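Local coordinates for protein HIAXHD3 (Humicola insolens, PDB 3ZXK) that acts as a family 43 glycoside hydrolase, an exo-acting alpha-L-arabinofuranosidase that removes arabinofuranose side chains, probably from xylan, at residues S67-P72 / P76-K81; G250-V253 / T259-Y262; E331-N336 / K527-N532; V165-P170 / R174-Q179. All coordinates share one frame; numbering follows the deposited sequence.

Contact 1: residues S67-P72 / P76-K81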
loop_
_atom_site.group_PDB
_atom_site.type_symbol
_atom_site.label_atom_id
_atom_site.label_comp_id
_atom_site.label_asym_id
_atom_site.label_seq_id
_atom_site.Cartn_x
_atom_site.Cartn_y
_atom_site.Cartn_z
ATOM N N SER A 67 20.947 4.635 0.029
ATOM C CA SER A 67 21.507 3.285 -0.036
ATOM C C SER A 67 20.864 2.316 0.963
ATOM O O SER A 67 20.862 1.120 0.733
ATOM C CB SER A 67 23.025 3.316 0.138
ATOM O OG SER A 67 23.384 3.997 1.325
ATOM N N ASN A 68 20.258 2.828 2.044
ATOM C CA ASN A 68 19.630 1.900 2.991
ATOM C C ASN A 68 18.376 1.245 2.416
ATOM O O ASN A 68 17.940 0.237 2.932
ATOM C CB ASN A 68 19.310 2.577 4.333
ATOM C CG ASN A 68 20.529 2.694 5.253
ATOM O OD1 ASN A 68 21.556 1.992 5.102
ATOM N ND2 ASN A 68 20.414 3.576 6.231
ATOM N N TYR A 69 17.805 1.822 1.357
ATOM C CA TYR A 69 16.656 1.210 0.693
ATOM C C TYR A 69 16.997 -0.064 -0.073
ATOM O O TYR A 69 16.086 -0.758 -0.497
ATOM C CB TYR A 69 15.917 2.251 -0.195
ATOM C CG TYR A 69 15.271 3.262 0.716
ATOM C CD1 TYR A 69 14.008 3.047 1.260
ATOM C CD2 TYR A 69 15.991 4.399 1.142
ATOM C CE1 TYR A 69 13.470 3.943 2.172
ATOM C CE2 TYR A 69 15.453 5.304 2.062
ATOM C CZ TYR A 69 14.185 5.074 2.563
ATOM O OH TYR A 69 13.660 5.949 3.471
ATOM N N ASP A 70 18.284 -0.388 -0.217
ATOM C CA ASP A 70 18.737 -1.658 -0.793
ATOM C C ASP A 70 19.025 -2.716 0.285
ATOM O O ASP A 70 19.521 -3.796 -0.051
ATOM C CB ASP A 70 19.999 -1.431 -1.649
ATOM C CG ASP A 70 19.784 -0.449 -2.811
ATOM O OD1 ASP A 70 18.632 -0.212 -3.292
ATOM O OD2 ASP A 70 20.811 0.077 -3.303
ATOM N N LEU A 71 18.699 -2.417 1.561
ATOM C CA LEU A 71 18.858 -3.351 2.697
ATOM C C LEU A 71 20.266 -3.981 2.673
ATOM O O LEU A 71 20.426 -5.200 2.522
ATOM C CB LEU A 71 17.735 -4.411 2.697
ATOM C CG LEU A 71 17.552 -5.326 3.915
ATOM C CD1 LEU A 71 17.243 -4.531 5.191
ATOM C CD2 LEU A 71 16.415 -6.293 3.620
ATOM N N PRO A 72 21.296 -3.133 2.800
ATOM C CA PRO A 72 22.659 -3.617 2.616
ATOM C C PRO A 72 23.224 -4.405 3.805
ATOM O O PRO A 72 24.166 -5.200 3.630
ATOM C CB PRO A 72 23.461 -2.329 2.429
ATOM C CG PRO A 72 22.658 -1.271 3.140
ATOM C CD PRO A 72 21.238 -1.661 2.902
ATOM N N PRO A 76 18.333 -1.924 11.127
ATOM C CA PRO A 76 16.948 -1.518 10.833
ATOM C C PRO A 76 16.657 -1.158 9.387
ATOM O O PRO A 76 15.533 -0.746 9.070
ATOM C CB PRO A 76 16.761 -0.310 11.774
ATOM C CG PRO A 76 18.105 0.292 11.857
ATOM C CD PRO A 76 19.084 -0.855 11.825
ATOM N N GLY A 77 17.621 -1.367 8.498
ATOM C CA GLY A 77 17.440 -1.056 7.079
ATOM C C GLY A 77 16.817 0.309 6.889
ATOM O O GLY A 77 17.314 1.293 7.439
ATOM N N ALA A 78 15.726 0.356 6.122
ATOM C CA ALA A 78 14.880 1.550 6.042
ATOM C C ALA A 78 13.445 1.182 6.438
ATOM O O ALA A 78 12.481 1.795 5.980
ATOM C CB ALA A 78 14.915 2.161 4.634
ATOM N N TYR A 79 13.305 0.162 7.282
ATOM C CA TYR A 79 11.990 -0.223 7.785
ATOM C C TYR A 79 11.212 0.973 8.320
ATOM O O TYR A 79 11.715 1.714 9.175
ATOM C CB TYR A 79 12.082 -1.314 8.859
ATOM C CG TYR A 79 12.330 -2.679 8.305
ATOM C CD1 TYR A 79 11.301 -3.387 7.653
ATOM C CD2 TYR A 79 13.577 -3.276 8.434
ATOM C CE1 TYR A 79 11.529 -4.676 7.157
ATOM C CE2 TYR A 79 13.831 -4.552 7.909
ATOM C CZ TYR A 79 12.808 -5.253 7.299
ATOM O OH TYR A 79 13.063 -6.505 6.788
ATOM N N VAL A 80 9.969 1.122 7.836
ATOM C CA VAL A 80 9.007 2.132 8.320
ATOM C C VAL A 80 9.473 3.563 7.979
ATOM O O VAL A 80 8.939 4.542 8.491
ATOM C CB VAL A 80 8.580 1.951 9.815
ATOM C CG1 VAL A 80 7.228 2.597 10.085
ATOM C CG2 VAL A 80 8.549 0.498 10.210
ATOM N N LYS A 81 10.467 3.675 7.113
ATOM C CA LYS A 81 10.834 4.959 6.531
ATOM C C LYS A 81 10.192 5.046 5.151
ATOM O O LYS A 81 9.012 4.745 5.013
ATOM C CB LYS A 81 12.355 5.168 6.554
ATOM C CG LYS A 81 12.920 5.197 7.989
ATOM C CD LYS A 81 14.410 5.450 7.973
ATOM C CE LYS A 81 14.973 5.557 9.373
ATOM N NZ LYS A 81 16.466 5.522 9.360
HETATM O O HOH W 1 17.713 3.999 7.388
#

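Contact 2: residues G250-V253 / T259-Y262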
loop_
_atom_site.group_PDB
_atom_site.type_symbol
_atom_site.label_atom_id
_atom_site.label_comp_id
_atom_site.label_asym_id
_atom_site.label_seq_id
_atom_site.Cartn_x
_atom_site.Cartn_y
_atom_site.Cartn_z
ATOM N N GLY A 250 -7.414 10.804 3.907
ATOM C CA GLY A 250 -8.044 10.600 2.591
ATOM C C GLY A 250 -8.284 11.921 1.868
ATOM O O GLY A 250 -7.627 12.934 2.144
ATOM N N GLY A 251 -9.249 11.928 0.960
ATOM C CA GLY A 251 -9.498 13.129 0.167
ATOM C C GLY A 251 -10.864 13.098 -0.460
ATOM O O GLY A 251 -11.631 12.147 -0.284
ATOM N N ILE A 252 -11.158 14.158 -1.198
ATOM C CA ILE A 252 -12.468 14.281 -1.820
ATOM C C ILE A 252 -12.323 14.329 -3.332
ATOM O O ILE A 252 -11.280 14.731 -3.854
ATOM C CB ILE A 252 -13.264 15.500 -1.293
ATOM C CG1 ILE A 252 -12.520 16.819 -1.558
ATOM C CG2 ILE A 252 -13.557 15.308 0.208
ATOM C CD1 ILE A 252 -13.380 18.058 -1.342
ATOM N N VAL A 253 -13.376 13.927 -4.048
ATOM C CA VAL A 253 -13.300 13.788 -5.495
ATOM C C VAL A 253 -14.698 13.921 -6.087
ATOM O O VAL A 253 -15.688 13.519 -5.449
ATOM C CB VAL A 253 -12.614 12.473 -5.911
ATOM C CG1 VAL A 253 -13.387 11.225 -5.410
ATOM C CG2 VAL A 253 -12.433 12.433 -7.423
ATOM N N THR A 259 -21.330 15.254 -8.539
ATOM C CA THR A 259 -21.506 14.963 -7.121
ATOM C C THR A 259 -20.155 14.615 -6.521
ATOM O O THR A 259 -19.336 13.925 -7.152
ATOM C CB THR A 259 -22.462 13.777 -6.869
ATOM O OG1 THR A 259 -21.963 12.604 -7.541
ATOM C CG2 THR A 259 -23.872 14.094 -7.344
ATOM N N TRP A 260 -19.933 15.073 -5.299
ATOM C CA TRP A 260 -18.674 14.853 -4.606
ATOM C C TRP A 260 -18.739 13.744 -3.593
ATOM O O TRP A 260 -19.794 13.447 -3.054
ATOM C CB TRP A 260 -18.244 16.134 -3.918
ATOM C CG TRP A 260 -17.720 17.149 -4.884
ATOM C CD1 TRP A 260 -18.441 17.972 -5.763
ATOM C CD2 TRP A 260 -16.322 17.451 -5.121
ATOM N NE1 TRP A 260 -17.586 18.759 -6.472
ATOM C CE2 TRP A 260 -16.298 18.489 -6.154
ATOM C CE3 TRP A 260 -15.123 16.985 -4.594
ATOM C CZ2 TRP A 260 -15.110 19.035 -6.622
ATOM C CZ3 TRP A 260 -13.926 17.532 -5.070
ATOM C CH2 TRP A 260 -13.926 18.541 -6.064
ATOM N N HIS A 261 -17.595 13.121 -3.342
ATOM C CA HIS A 261 -17.489 11.978 -2.429
ATOM C C HIS A 261 -16.260 12.122 -1.569
ATOM O O HIS A 261 -15.221 12.642 -2.013
ATOM C CB HIS A 261 -17.458 10.692 -3.248
ATOM C CG HIS A 261 -18.695 10.509 -4.085
ATOM N ND1 HIS A 261 -19.769 9.823 -3.648
ATOM C CD2 HIS A 261 -19.042 11.044 -5.328
ATOM C CE1 HIS A 261 -20.749 9.874 -4.586
ATOM N NE2 HIS A 261 -20.302 10.627 -5.614
ATOM N N TYR A 262 -16.355 11.664 -0.326
ATOM C CA TYR A 262 -15.200 11.692 0.585
ATOM C C TYR A 262 -14.683 10.238 0.674
ATOM O O TYR A 262 -15.449 9.303 1.017
ATOM C CB TYR A 262 -15.607 12.283 1.953
ATOM C CG TYR A 262 -14.517 12.277 3.009
ATOM C CD1 TYR A 262 -13.158 12.363 2.660
ATOM C CD2 TYR A 262 -14.839 12.163 4.366
ATOM C CE1 TYR A 262 -12.163 12.352 3.624
ATOM C CE2 TYR A 262 -13.862 12.132 5.324
ATOM C CZ TYR A 262 -12.534 12.200 4.962
ATOM O OH TYR A 262 -11.588 12.164 5.967
#

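Contact 3: residues E331-N336 / K527-N532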
loop_
_atom_site.group_PDB
_atom_site.type_symbol
_atom_site.label_atom_id
_atom_site.label_comp_id
_atom_site.label_asym_id
_atom_site.label_seq_id
_atom_site.Cartn_x
_atom_site.Cartn_y
_atom_site.Cartn_z
ATOM N N GLU A 331 0.722 -6.018 -10.694
ATOM C CA GLU A 331 0.788 -4.816 -9.882
ATOM C C GLU A 331 0.553 -5.128 -8.411
ATOM O O GLU A 331 0.680 -4.253 -7.567
ATOM C CB GLU A 331 -0.241 -3.805 -10.411
ATOM C CG GLU A 331 0.163 -3.176 -11.739
ATOM C CD GLU A 331 1.478 -2.421 -11.595
ATOM O OE1 GLU A 331 1.612 -1.640 -10.613
ATOM O OE2 GLU A 331 2.389 -2.602 -12.444
ATOM N N HIS A 332 0.262 -6.388 -8.092
ATOM C CA HIS A 332 0.033 -6.765 -6.683
ATOM C C HIS A 332 1.301 -7.005 -5.877
ATOM O O HIS A 332 1.271 -6.974 -4.638
ATOM C CB HIS A 332 -0.841 -8.015 -6.596
ATOM C CG HIS A 332 -2.189 -7.845 -7.213
ATOM N ND1 HIS A 332 -3.203 -7.214 -6.587
ATOM C CD2 HIS A 332 -2.663 -8.207 -8.465
ATOM C CE1 HIS A 332 -4.260 -7.164 -7.397
ATOM N NE2 HIS A 332 -3.930 -7.768 -8.553
ATOM N N TRP A 333 2.430 -7.236 -6.539
ATOM C CA TRP A 333 3.653 -7.624 -5.825
ATOM C C TRP A 333 4.549 -6.472 -5.534
ATOM O O TRP A 333 4.726 -5.563 -6.376
ATOM C CB TRP A 333 4.439 -8.611 -6.652
ATOM C CG TRP A 333 3.732 -9.906 -6.896
ATOM C CD1 TRP A 333 3.152 -10.352 -8.085
ATOM C CD2 TRP A 333 3.579 -11.003 -5.950
ATOM N NE1 TRP A 333 2.640 -11.629 -7.925
ATOM C CE2 TRP A 333 2.858 -12.062 -6.651
ATOM C CE3 TRP A 333 3.931 -11.196 -4.625
ATOM C CZ2 TRP A 333 2.544 -13.277 -6.034
ATOM C CZ3 TRP A 333 3.614 -12.416 -4.013
ATOM C CH2 TRP A 333 2.931 -13.432 -4.709
ATOM N N GLU A 334 5.127 -6.511 -4.331
ATOM C CA GLU A 334 6.152 -5.548 -3.924
ATOM C C GLU A 334 7.187 -6.236 -3.073
ATOM O O GLU A 334 6.852 -7.036 -2.180
ATOM C CB GLU A 334 5.545 -4.391 -3.100
ATOM C CG GLU A 334 4.577 -3.465 -3.856
ATOM C CD GLU A 334 3.629 -2.658 -2.988
ATOM O OE1 GLU A 334 3.742 -2.638 -1.733
ATOM O OE2 GLU A 334 2.736 -1.999 -3.571
ATOM N N TRP A 335 8.448 -5.936 -3.331
ATOM C CA TRP A 335 9.526 -6.494 -2.535
ATOM C C TRP A 335 9.651 -5.784 -1.209
ATOM O O TRP A 335 9.283 -4.620 -1.111
ATOM C CB TRP A 335 10.833 -6.301 -3.267
ATOM C CG TRP A 335 10.933 -6.932 -4.620
ATOM C CD1 TRP A 335 10.788 -6.317 -5.855
ATOM C CD2 TRP A 335 11.315 -8.312 -4.901
ATOM N NE1 TRP A 335 11.000 -7.227 -6.871
ATOM C CE2 TRP A 335 11.315 -8.443 -6.358
ATOM C CE3 TRP A 335 11.587 -9.441 -4.110
ATOM C CZ2 TRP A 335 11.640 -9.633 -6.986
ATOM C CZ3 TRP A 335 11.904 -10.642 -4.752
ATOM C CH2 TRP A 335 11.930 -10.731 -6.166
ATOM N N ASN A 336 10.167 -6.472 -0.185
ATOM C CA ASN A 336 10.579 -5.827 1.065
ATOM C C ASN A 336 11.947 -5.156 0.827
ATOM O O ASN A 336 12.946 -5.843 0.682
ATOM C CB ASN A 336 10.664 -6.873 2.181
ATOM C CG ASN A 336 11.350 -6.327 3.414
ATOM O OD1 ASN A 336 11.232 -5.138 3.706
ATOM N ND2 ASN A 336 12.086 -7.169 4.120
ATOM N N LYS A 527 6.442 -21.278 -8.570
ATOM C CA LYS A 527 5.642 -21.594 -9.737
ATOM C C LYS A 527 4.352 -20.818 -9.766
ATOM O O LYS A 527 3.864 -20.475 -10.835
ATOM C CB LYS A 527 5.314 -23.078 -9.811
ATOM C CG LYS A 527 6.533 -23.989 -9.845
ATOM C CD LYS A 527 6.030 -25.392 -10.114
ATOM C CE LYS A 527 6.912 -26.431 -9.474
ATOM N NZ LYS A 527 6.209 -27.739 -9.557
ATOM N N GLY A 528 3.785 -20.502 -8.612
ATOM C CA GLY A 528 2.487 -19.870 -8.621
ATOM C C GLY A 528 2.089 -19.359 -7.262
ATOM O O GLY A 528 2.627 -19.759 -6.235
ATOM N N PHE A 529 1.091 -18.484 -7.273
ATOM C CA PHE A 529 0.482 -17.984 -6.042
ATOM C C PHE A 529 -1.016 -17.868 -6.318
ATOM O O PHE A 529 -1.433 -17.399 -7.389
ATOM C CB PHE A 529 0.987 -16.587 -5.654
ATOM C CG PHE A 529 0.202 -15.977 -4.496
ATOM C CD1 PHE A 529 0.485 -16.318 -3.158
ATOM C CD2 PHE A 529 -0.884 -15.150 -4.745
ATOM C CE1 PHE A 529 -0.257 -15.754 -2.094
ATOM C CE2 PHE A 529 -1.639 -14.614 -3.683
ATOM C CZ PHE A 529 -1.340 -14.931 -2.368
ATOM N N LYS A 530 -1.823 -18.213 -5.325
ATOM C CA LYS A 530 -3.269 -18.000 -5.396
ATOM C C LYS A 530 -3.773 -17.522 -4.041
ATOM O O LYS A 530 -3.400 -18.105 -3.020
ATOM C CB LYS A 530 -3.982 -19.328 -5.787
ATOM C CG LYS A 530 -5.494 -19.245 -5.786
ATOM C CD LYS A 530 -5.998 -18.559 -7.048
ATOM C CE LYS A 530 -7.523 -18.674 -7.225
ATOM N NZ LYS A 530 -8.245 -17.973 -6.107
ATOM N N MET A 531 -4.604 -16.477 -4.032
ATOM C CA MET A 531 -5.310 -16.065 -2.829
ATOM C C MET A 531 -6.778 -16.435 -2.961
ATOM O O MET A 531 -7.417 -16.140 -3.981
ATOM C CB MET A 531 -5.189 -14.560 -2.611
ATOM C CG MET A 531 -5.857 -14.065 -1.327
ATOM S SD MET A 531 -5.485 -12.346 -0.914
ATOM C CE MET A 531 -6.249 -11.494 -2.290
ATOM N N ASN A 532 -7.294 -17.094 -1.930
ATOM C CA ASN A 532 -8.701 -17.495 -1.868
ATOM C C ASN A 532 -9.322 -16.771 -0.693
ATOM O O ASN A 532 -8.740 -16.732 0.391
ATOM C CB ASN A 532 -8.781 -18.989 -1.570
ATOM C CG ASN A 532 -8.177 -19.827 -2.666
ATOM O OD1 ASN A 532 -8.431 -19.579 -3.846
ATOM N ND2 ASN A 532 -7.383 -20.845 -2.285
#

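Contact 4: residues V165-P170 / R174-Q179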
loop_
_atom_site.group_PDB
_atom_site.type_symbol
_atom_site.label_atom_id
_atom_site.label_comp_id
_atom_site.label_asym_id
_atom_site.label_seq_id
_atom_site.Cartn_x
_atom_site.Cartn_y
_atom_site.Cartn_z
ATOM N N VAL A 165 1.964 26.429 2.479
ATOM C CA VAL A 165 1.721 26.236 1.055
ATOM C C VAL A 165 2.915 26.734 0.265
ATOM O O VAL A 165 3.308 27.907 0.365
ATOM C CB VAL A 165 0.427 26.947 0.573
ATOM C CG1 VAL A 165 0.323 26.979 -0.967
ATOM C CG2 VAL A 165 -0.804 26.319 1.204
ATOM N N ALA A 166 3.477 25.838 -0.536
ATOM C CA ALA A 166 4.547 26.172 -1.469
ATOM C C ALA A 166 3.989 26.349 -2.874
ATOM O O ALA A 166 3.054 25.632 -3.298
ATOM C CB ALA A 166 5.591 25.059 -1.520
ATOM N N GLN A 167 4.547 27.319 -3.586
ATOM C CA GLN A 167 4.314 27.469 -5.010
ATOM C C GLN A 167 5.511 26.881 -5.746
ATOM O O GLN A 167 6.653 27.160 -5.377
ATOM C CB GLN A 167 4.162 28.943 -5.364
ATOM C CG GLN A 167 3.831 29.143 -6.829
ATOM C CD GLN A 167 3.678 30.598 -7.232
ATOM O OE1 GLN A 167 3.227 31.427 -6.452
ATOM N NE2 GLN A 167 4.013 30.902 -8.470
ATOM N N LEU A 168 5.253 26.045 -6.748
ATOM C CA LEU A 168 6.332 25.487 -7.555
ATOM C C LEU A 168 6.556 26.243 -8.849
ATOM O O LEU A 168 5.721 27.036 -9.269
ATOM C CB LEU A 168 6.025 24.028 -7.877
ATOM C CG LEU A 168 5.598 23.161 -6.700
ATOM C CD1 LEU A 168 5.529 21.752 -7.220
ATOM C CD2 LEU A 168 6.590 23.248 -5.551
ATOM N N SER A 169 7.722 26.001 -9.451
ATOM C CA SER A 169 8.034 26.584 -10.740
ATOM C C SER A 169 7.093 26.010 -11.827
ATOM O O SER A 169 6.438 24.968 -11.625
ATOM C CB SER A 169 9.496 26.290 -11.097
ATOM O OG SER A 169 9.730 24.896 -11.090
ATOM N N PRO A 170 7.018 26.684 -12.982
ATOM C CA PRO A 170 6.113 26.175 -14.015
ATOM C C PRO A 170 6.322 24.691 -14.370
ATOM O O PRO A 170 5.332 23.993 -14.644
ATOM C CB PRO A 170 6.388 27.111 -15.201
ATOM C CG PRO A 170 6.755 28.418 -14.546
ATOM C CD PRO A 170 7.478 28.060 -13.275
ATOM N N ARG A 174 11.045 22.979 -8.985
ATOM C CA ARG A 174 11.680 23.829 -8.004
ATOM C C ARG A 174 10.622 24.516 -7.144
ATOM O O ARG A 174 9.514 24.808 -7.603
ATOM C CB ARG A 174 12.481 24.935 -8.699
ATOM C CG ARG A 174 13.674 24.429 -9.506
ATOM C CD ARG A 174 14.400 25.578 -10.215
ATOM N NE ARG A 174 13.518 26.425 -11.035
ATOM C CZ ARG A 174 13.090 27.643 -10.683
ATOM N NH1 ARG A 174 13.448 28.194 -9.523
ATOM N NH2 ARG A 174 12.297 28.324 -11.493
ATOM N N GLN A 175 10.993 24.827 -5.911
ATOM C CA GLN A 175 10.153 25.696 -5.101
ATOM C C GLN A 175 10.396 27.160 -5.471
ATOM O O GLN A 175 11.553 27.604 -5.517
ATOM C CB GLN A 175 10.510 25.463 -3.656
ATOM C CG GLN A 175 9.750 26.294 -2.660
ATOM C CD GLN A 175 10.157 25.946 -1.248
ATOM O OE1 GLN A 175 9.807 24.886 -0.725
ATOM N NE2 GLN A 175 10.936 26.821 -0.639
ATOM N N VAL A 176 9.322 27.925 -5.683
ATOM C CA VAL A 176 9.443 29.353 -6.030
ATOM C C VAL A 176 9.190 30.225 -4.787
ATOM O O VAL A 176 9.844 31.255 -4.568
ATOM C CB VAL A 176 8.507 29.745 -7.219
ATOM C CG1 VAL A 176 8.142 31.235 -7.221
ATOM C CG2 VAL A 176 9.141 29.331 -8.543
ATOM N N ARG A 177 8.230 29.803 -3.973
ATOM C CA ARG A 177 7.790 30.589 -2.825
ATOM C C ARG A 177 7.128 29.669 -1.797
ATOM O O ARG A 177 6.528 28.673 -2.196
ATOM C CB ARG A 177 6.771 31.630 -3.307
ATOM C CG ARG A 177 6.142 32.419 -2.195
ATOM C CD ARG A 177 5.183 33.474 -2.705
ATOM N NE ARG A 177 4.348 33.934 -1.600
ATOM C CZ ARG A 177 3.287 34.728 -1.721
ATOM N NH1 ARG A 177 2.910 35.176 -2.914
ATOM N NH2 ARG A 177 2.606 35.077 -0.638
ATOM N N VAL A 178 7.259 29.976 -0.495
ATOM C CA VAL A 178 6.447 29.300 0.541
ATOM C C VAL A 178 5.748 30.324 1.428
ATOM O O VAL A 178 6.361 31.310 1.855
ATOM C CB VAL A 178 7.251 28.324 1.443
ATOM C CG1 VAL A 178 6.323 27.619 2.448
ATOM C CG2 VAL A 178 7.947 27.272 0.614
ATOM N N GLN A 179 4.452 30.112 1.668
ATOM C CA GLN A 179 3.777 30.823 2.761
ATOM C C GLN A 179 3.693 29.878 3.959
ATOM O O GLN A 179 3.059 28.818 3.888
ATOM C CB GLN A 179 2.376 31.328 2.361
ATOM C CG GLN A 179 1.677 32.099 3.474
ATOM C CD GLN A 179 2.279 33.475 3.691
ATOM O OE1 GLN A 179 2.827 34.084 2.756
ATOM N NE2 GLN A 179 2.186 33.978 4.921
#

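Contact 1: residues S67-P72 / P76-K81
Gly77 meets Leu71 first, its CA lying 4.0 Å from Leu71 CD1. Its positive phi already favours glycine, and any side chain would collide with that methyl. The carbonyl of Gly77 accepts a hydrogen bond from a water 2.7 Å from Gly77 O. The same water accepts from Asn68 ND2 (3.0 Å) and Lys81 NZ (2.8 Å), so one molecule ties both segments together. Ala78 follows with its CB over one face of the Tyr69 ring, a CH-pi contact 3.6 Å from the centroid and 21° off the normal; Tyr69 CG, anti to the carbonyl carbon (chi1 -68°), carries the ring to this methyl. Tyr79 adds a looser touch, its CE2 near Leu71 CD1. At Lys81 the CB lies 3.4 Å from Tyr69 OH, while the extended chain runs on to the water. That hydroxyl is hydrogen-bonded to Glu104 and Gly82 N. Replacing Tyr69 with leucine would probably deprive the Ala78 methyl of its ring face and leave Glu104 and the Gly82 amide without this partner. Two beta turns, type II' over Pro76-Tyr79 and type II over Ala78-Lys81, shape this part of the long loop joining strands 54-58 and 87-91, which connects consecutive blades of the GH43 five-bladed beta-propeller.

Contact 2: residues G250-V253 / T259-Y262
Ile252 and Val253 pair with Tyr262 and His261 in an antiparallel beta hairpin, the first two strands of a four-stranded blade in the five-bladed propeller of GH43 enzymes. The short strand axes approach to 4.8 Å with their directions at 170°, which establishes the antiparallel course. Val253 and His261 form the hydrogen-bonded pair: Val253 N donates to His261 O at 3.0 Å, and His261 N returns a bond to Val253 O at 2.9 Å. Ile252 and Tyr262 are the neighbouring non-hydrogen-bonded pair, where Ile252 CA also makes a CA-H...O contact with His261 O.

On the face bearing Ile252 and Tyr262 the packing is apolar. With chi1 at 60°, Ile252 CG1 is flanked by both backbone branches and directs CD1 to Trp260 CZ3 at 3.8 Å, while the other branch, CG2, lies 3.9 Å from Tyr262 CD1. Leu280 of the next strand touches all three of these side chains, and Ile199 and Leu206 of the preceding blade bring further apolar cover. The face bearing Val253 and His261 is met by Leu50.

Gly250, at the start of the strand, is about 10 Å from a bound arabinofuranose. At its phi/psi a CB would press on the preceding carbonyl oxygen, so only glycine fits comfortably. The Tyr262 ring runs alongside the backbone of Gly250 and Gly251, presenting its edge, and its hydroxyl is hydrogen-bonded to the carbonyl of Gln249, a residue of the glycan pocket. Across the hairpin the closest touch of the Tyr262 side chain is CD1, 3.3 Å from Gly251 O.

Contact 3: residues E331-N336 / K527-N532
Trp333 and Phe529 meet inside the concanavalin A-like beta-sandwich, bridging its two facing sheets: Trp333 comes from the 331-336 segment, on the side of one sheet, and Phe529 belongs to strand 523-533 of the other. Their CA atoms are 10.8 Å apart, so side chains alone span the gap.

The aromatic interaction is edge-to-face. The six-membered ring of Trp333 turns its edge to the face of Phe529, with centroids 5.3 Å apart and planes at 77°, a T-shaped pair. Phe529 has CG anti to the backbone N (chi1 171°), which stands its ring across the path of the indole.

Apolar contact accompanies the pair. Trp333 CZ2 comes within 3.7 Å of Phe529 CB, which lies in the plane of the indole at its edge, and Trp333 CH2 reaches Phe529 CG at the same 3.7 Å. Leu372 and Phe385 also touch the indole, while Arg374 packs on Phe529. An alanine in place of Phe529 would probably rob the indole edge of its facing ring and open a gap between the sheets at this point.

Polar bonds involve the indole nitrogen and, away from the pair, Lys530. Trp333 NE1, two bonds from the touching CZ2, is hydrogen-bonded to Asp322. Along strand 523-533, Lys527 and Gly528 both face Arg386 in a classic beta bulge just before Phe529. Lys530 is gripped by several oxygens: besides Thr319 O, its NZ reaches Met531 O at 2.9 Å, from above the carbonyl plane, and Asn532 OD1 at 2.8 Å, tilted 26° from the amide carbonyl plane.

Contact 4: residues V165-P170 / R174-Q179
Val165 and Gln179 exchange a reciprocal pair of backbone hydrogen bonds, Val165 N to Gln179 O at 3.0 Å and Gln179 N to Val165 O at 2.8 Å. Further along, Gln167 N donates to Arg177 O. The return side is irregular: Gln167 O accepts from Val176 N at 2.8 Å and only weakly from Arg177 N at 3.4 Å. Two residues thus face one, a classic beta bulge, and beyond it the register moves by one residue, so that Leu168 stands against Gln175.

This antiparallel hairpin joins strands 163-168 and 175-183, the latter at the outer edge of a four-stranded propeller blade.

Near the turn one backbone bond, Ser169 N to Arg174 O at 2.8 Å, is joined by a side-chain one, Arg174 N to Ser169 OG at 3.1 Å, made possible because chi1 of 57° tucks OG in against the serine's own backbone. Asp171 is a second partner of that hydroxyl. Bent at chi3 (-53°), Arg174 folds back and places one face of its guanidinium over Ser169 CB, which NH2 approaches to 3.5 Å.

Apolar contacts are few: Val178 CG2 lies 3.9 Å from Ala166 CB, and Val176 CG2 leans on Ser169 CA. On the face of Gln167 and Arg177, Phe225 takes part in a cation-pi interaction with the Arg177 guanidinium and also touches Gln167.

Overall arrangement
Contacts 2 and 4 are both antiparallel hairpins of propeller blades. Contact 2 is buried, its glycine end about 10 Å from the bound arabinofuranose; contact 4, its centre about 29 Å from that of the chain, is partly buried at a blade's outer edge, with Arg174, Val176 and Arg177 exposed. Glycines and apolar side chains dominate the first, a bulge and arginines the second. Contact 3, also buried, belongs to the C-terminal sandwich and depends on side chains reaching between sheets. Contact 1 is a partly buried inter-blade linker using water and a ring face. It meets contact 3 through a probable hydrogen bond, Tyr79 OH to Asn336 ND2 at 2.9 Å; the other pairs do not touch.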